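Local structure of actin binding protein family protein (Entamoeba histolytica HM-1:IMSS, 6K2F) at residues N10-K13 with D14-S18; L49-V52 with L53-L56. The protein probably binds ADP-bound actin monomers and restrains filament assembly by sequestering them, this chain being its N-terminal ADF-homology domain. All blocks are in the same frame, centred on the assembly; numbering follows the deposited sequence.

Contact 1 of 2, residues N10-K13 with D14-S18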
loop_
_atom_site.group_PDB
_atom_site.type_symbol
_atom_site.label_atom_id
_atom_site.label_comp_id
_atom_site.label_asym_id
_atom_site.label_seq_id
_atom_site.Cartn_x
_atom_site.Cartn_y
_atom_site.Cartn_z
ATOM N N ASN A 10 2.689 -13.216 12.690
ATOM C CA ASN A 10 2.057 -12.010 13.290
ATOM C C ASN A 10 1.983 -10.872 12.259
ATOM O O ASN A 10 0.916 -10.232 12.154
ATOM C CB ASN A 10 2.811 -11.556 14.542
ATOM C CG ASN A 10 2.282 -10.253 15.108
ATOM O OD1 ASN A 10 3.045 -9.322 15.368
ATOM N ND2 ASN A 10 0.972 -10.177 15.287
ATOM N N LYS A 11 3.093 -10.574 11.578
ATOM C CA LYS A 11 3.153 -9.426 10.647
ATOM C C LYS A 11 2.229 -9.718 9.465
ATOM O O LYS A 11 1.526 -8.804 9.007
ATOM C CB LYS A 11 4.585 -9.166 10.181
ATOM C CG LYS A 11 5.549 -8.647 11.241
ATOM C CD LYS A 11 5.090 -7.453 12.060
ATOM C CE LYS A 11 5.991 -7.203 13.253
ATOM N NZ LYS A 11 6.115 -8.407 14.109
ATOM N N PHE A 12 2.215 -10.959 8.981
ATOM C CA PHE A 12 1.306 -11.380 7.895
ATOM C C PHE A 12 -0.137 -11.156 8.320
ATOM O O PHE A 12 -0.900 -10.514 7.577
ATOM C CB PHE A 12 1.511 -12.839 7.499
ATOM C CG PHE A 12 0.543 -13.230 6.417
ATOM C CD1 PHE A 12 0.838 -12.951 5.091
ATOM C CD2 PHE A 12 -0.681 -13.778 6.737
ATOM C CE1 PHE A 12 -0.070 -13.288 4.100
ATOM C CE2 PHE A 12 -1.592 -14.083 5.742
ATOM C CZ PHE A 12 -1.280 -13.832 4.430
ATOM N N LYS A 13 -0.523 -11.670 9.487
ATOM C CA LYS A 13 -1.928 -11.549 9.944
ATOM C C LYS A 13 -2.294 -10.076 10.099
ATOM O O LYS A 13 -3.420 -9.733 9.765
ATOM C CB LYS A 13 -2.128 -12.295 11.258
ATOM C CG LYS A 13 -2.125 -13.803 11.101
ATOM C CD LYS A 13 -2.180 -14.526 12.440
ATOM C CE LYS A 13 -2.822 -15.901 12.405
ATOM N NZ LYS A 13 -2.680 -16.564 11.087
ATOM N N ASP A 14 -1.364 -9.258 10.595
ATOM C CA ASP A 14 -1.584 -7.804 10.764
ATOM C C ASP A 14 -1.818 -7.162 9.393
ATOM O O ASP A 14 -2.829 -6.446 9.230
ATOM C CB ASP A 14 -0.438 -7.137 11.517
ATOM C CG ASP A 14 -0.773 -5.694 11.850
ATOM O OD1 ASP A 14 -1.911 -5.462 12.293
ATOM O OD2 ASP A 14 0.083 -4.818 11.618
ATOM N N MET A 15 -0.944 -7.419 8.424
ATOM C CA MET A 15 -1.081 -6.828 7.071
ATOM C C MET A 15 -2.342 -7.365 6.391
ATOM O O MET A 15 -3.056 -6.576 5.733
ATOM C CB MET A 15 0.146 -7.129 6.216
ATOM C CG MET A 15 0.171 -6.288 4.961
ATOM S SD MET A 15 1.694 -6.463 3.987
ATOM C CE MET A 15 2.907 -5.784 5.116
ATOM N N ASN A 16 -2.669 -8.639 6.603
ATOM C CA ASN A 16 -3.867 -9.288 6.023
ATOM C C ASN A 16 -5.130 -8.624 6.583
ATOM O O ASN A 16 -6.041 -8.304 5.812
ATOM C CB ASN A 16 -3.882 -10.789 6.302
ATOM C CG ASN A 16 -5.035 -11.498 5.632
ATOM O OD1 ASN A 16 -5.223 -11.379 4.421
ATOM N ND2 ASN A 16 -5.838 -12.206 6.409
ATOM N N SER A 17 -5.211 -8.442 7.895
ATOM C CA SER A 17 -6.433 -7.932 8.553
ATOM C C SER A 17 -6.557 -6.412 8.375
ATOM O O SER A 17 -7.702 -5.929 8.418
ATOM C CB SER A 17 -6.450 -8.341 10.003
ATOM O OG SER A 17 -5.407 -7.690 10.717
ATOM N N SER A 18 -5.442 -5.676 8.270
ATOM C CA SER A 18 -5.433 -4.184 8.282
ATOM C C SER A 18 -5.316 -3.651 6.858
ATOM O O SER A 18 -5.594 -2.473 6.662
ATOM C CB SER A 18 -4.327 -3.666 9.153
ATOM O OG SER A 18 -4.368 -4.276 10.438
HETATM O O HOH W 1 -5.414 -12.216 9.319
#

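Contact 2 of 2, residues L49-V52 with L53-L56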
loop_
_atom_site.group_PDB
_atom_site.type_symbol
_atom_site.label_atom_id
_atom_site.label_comp_id
_atom_site.label_asym_id
_atom_site.label_seq_id
_atom_site.Cartn_x
_atom_site.Cartn_y
_atom_site.Cartn_z
ATOM N N LEU A 49 3.503 -4.256 -8.256
ATOM C CA LEU A 49 4.158 -5.517 -8.678
ATOM C C LEU A 49 5.624 -5.233 -9.016
ATOM O O LEU A 49 6.477 -6.093 -8.742
ATOM C CB LEU A 49 3.415 -6.140 -9.863
ATOM C CG LEU A 49 2.138 -6.892 -9.488
ATOM C CD1 LEU A 49 1.306 -7.191 -10.724
ATOM C CD2 LEU A 49 2.481 -8.167 -8.734
ATOM N N ASP A 50 5.913 -4.068 -9.596
ATOM C CA ASP A 50 7.293 -3.759 -10.036
ATOM C C ASP A 50 8.194 -3.499 -8.819
ATOM O O ASP A 50 9.443 -3.621 -8.969
ATOM C CB ASP A 50 7.290 -2.606 -11.031
ATOM C CG ASP A 50 6.820 -3.027 -12.412
ATOM O OD1 ASP A 50 6.906 -4.231 -12.720
ATOM O OD2 ASP A 50 6.392 -2.140 -13.186
ATOM N N LEU A 51 7.637 -3.150 -7.657
ATOM C CA LEU A 51 8.478 -2.886 -6.447
ATOM C C LEU A 51 9.225 -4.149 -6.023
ATOM O O LEU A 51 10.301 -4.025 -5.420
ATOM C CB LEU A 51 7.598 -2.382 -5.300
ATOM C CG LEU A 51 6.936 -1.033 -5.547
ATOM C CD1 LEU A 51 5.993 -0.697 -4.401
ATOM C CD2 LEU A 51 7.982 0.062 -5.734
ATOM N N VAL A 52 8.699 -5.328 -6.331
ATOM C CA VAL A 52 9.347 -6.613 -5.963
ATOM C C VAL A 52 10.776 -6.633 -6.506
ATOM O O VAL A 52 11.679 -7.171 -5.818
ATOM C CB VAL A 52 8.537 -7.799 -6.499
ATOM C CG1 VAL A 52 9.350 -9.096 -6.454
ATOM C CG2 VAL A 52 7.238 -7.919 -5.729
ATOM N N LEU A 53 10.982 -6.092 -7.703
ATOM C CA LEU A 53 12.292 -6.181 -8.398
ATOM C C LEU A 53 13.390 -5.485 -7.586
ATOM O O LEU A 53 14.586 -5.818 -7.809
ATOM C CB LEU A 53 12.135 -5.570 -9.788
ATOM C CG LEU A 53 11.094 -6.224 -10.688
ATOM C CD1 LEU A 53 11.007 -5.499 -12.024
ATOM C CD2 LEU A 53 11.418 -7.683 -10.899
ATOM N N LYS A 54 13.024 -4.526 -6.733
ATOM C CA LYS A 54 13.974 -3.771 -5.879
ATOM C C LYS A 54 14.445 -4.620 -4.684
ATOM O O LYS A 54 15.464 -4.265 -4.075
ATOM C CB LYS A 54 13.297 -2.527 -5.300
ATOM C CG LYS A 54 12.917 -1.425 -6.279
ATOM C CD LYS A 54 12.474 -0.160 -5.547
ATOM C CE LYS A 54 12.610 1.116 -6.354
ATOM N NZ LYS A 54 11.550 1.231 -7.383
ATOM N N TYR A 55 13.720 -5.684 -4.335
ATOM C CA TYR A 55 13.972 -6.489 -3.121
ATOM C C TYR A 55 14.660 -7.812 -3.433
ATOM O O TYR A 55 15.352 -8.314 -2.561
ATOM C CB TYR A 55 12.638 -6.757 -2.434
ATOM C CG TYR A 55 12.110 -5.539 -1.722
ATOM C CD1 TYR A 55 11.381 -4.571 -2.388
ATOM C CD2 TYR A 55 12.377 -5.323 -0.386
ATOM C CE1 TYR A 55 10.925 -3.430 -1.745
ATOM C CE2 TYR A 55 11.899 -4.203 0.283
ATOM C CZ TYR A 55 11.154 -3.257 -0.395
ATOM O OH TYR A 55 10.709 -2.150 0.275
ATOM N N LEU A 56 14.494 -8.350 -4.632
ATOM C CA LEU A 56 15.175 -9.620 -4.969
ATOM C C LEU A 56 16.685 -9.398 -5.015
ATOM O O LEU A 56 17.167 -8.301 -5.390
ATOM C CB LEU A 56 14.635 -10.178 -6.287
ATOM C CG LEU A 56 13.128 -10.466 -6.316
ATOM C CD1 LEU A 56 12.695 -11.021 -7.666
ATOM C CD2 LEU A 56 12.725 -11.432 -5.203
#

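Contact 1 of 2, residues N10-K13 with D14-S18
Phe-12 and Asn-16 sit one turn apart on helix 6-18 of an ADF-homology fold, and their side chains meet on the flank of the helix that faces the sheet. Asn-16 can be followed outward. Its CB lies 3.3 Å from Phe-12 O, the carbonyl that also accepts Asn-16 N at 2.8 Å. The same CB stands oblique to the Phe-12 ring, 4.1 Å from CE2. Beyond CB, chi1 of -176° sets CG anti to the backbone N and sends the amide off the helix, its plane within 13° of the Phe-12 ring plane. Both ends of that buried amide are used: OD1 accepts from Tyr-78 N and Trp-80 NE1, and ND2 donates to Thr-75 OG1. Phe-12 also meets the Trp-80 ring, so one tryptophan touches both residues of the pair. ND2 has a water partner too, 2.9 Å away, and this water donates to Lys-13 O, linking the amide to the preceding turn.

The backbone carries regular i to i+4 bonds, such as Met-15 N to Lys-11 O, with an N-H...O angle of 166°. Toward the C-terminal end of the helix, where Ser-17 packs on Val-92 of the second subunit, Asp-14 O is gripped from opposite faces of its carbonyl plane by Ser-18 N and by Ser-18 OG, each at 2.9 Å.

Contact 2 of 2, residues L49-V52 with L53-L56
Val-52 and Leu-56 make the apolar contact of this turn, with Val-52 CG1 4.0 Å from Leu-56 CG. That branch is anti to the backbone N (chi1 165°), which sets it beside the carbonyl carbon, on the side where Leu-56 lies. The backbone of the same pair is joined at Val-52 O, which accepts two N-H groups in different ways. Tyr-55 N, at 2.9 Å, stands above the carbonyl plane, 53° out of it, whereas Leu-56 N is longer at 3.3 Å but lies almost in line with the C=O bond.

Two earlier bonds have the tighter i to i+3 spacing: Leu-53 N to Asp-50 O at 3.2 Å and Lys-54 N to Leu-51 O at 3.1 Å. In both the donor again stands well above the carbonyl plane. Leu-51 O also lies at the edge of the Tyr-55 ring, in its plane, 3.3 Å from CD1.

Farther out, partners from the sheet and the C-terminal part hold these groups. Tyr-55 OH bonds to Glu-39 OE1 and its ring meets Phe-23 edge-to-face, which together probably limit its rotation. Val-52 packs on Ile-64 and Phe-66 of strand 62-68, while Leu-56 reaches Phe-123 and Phe-126. Asp-50 OD1 accepts from Lys-128 N, at the start of helix 127-137. Three successive i to i+3 bonds, Asp-50 to Leu-53, Leu-51 to Lys-54 and Val-52 to Tyr-55, thus form overlapping turns that end in the extended Leu-56 (psi 145°) and lead from helix 45-49 toward strand 62-68 of the ADF-homology fold.

Both contacts are local and mix core with surface. Phe-12, Met-15 and Asn-16 are buried in contact 1, Val-52 and Leu-56 in contact 2; Asn-10 and Lys-13 are exposed in the first, Asp-50 and Lys-54 in the second. Their centres lie about 20 Å apart and their nearest atoms about 10 Å. Contact 1 belongs to a regular helix with i to i+4 bonds, contact 2 is mainly a series of i to i+3 turns following helix 45-49. Both nevertheless rest on strand 32-39. The inward chemistry differs: a buried amide beside an aromatic ring in 10-18, aliphatic branches in 49-56. Contact 1 also borders the second subunit, whereas no other chain of the assembly touches contact 2.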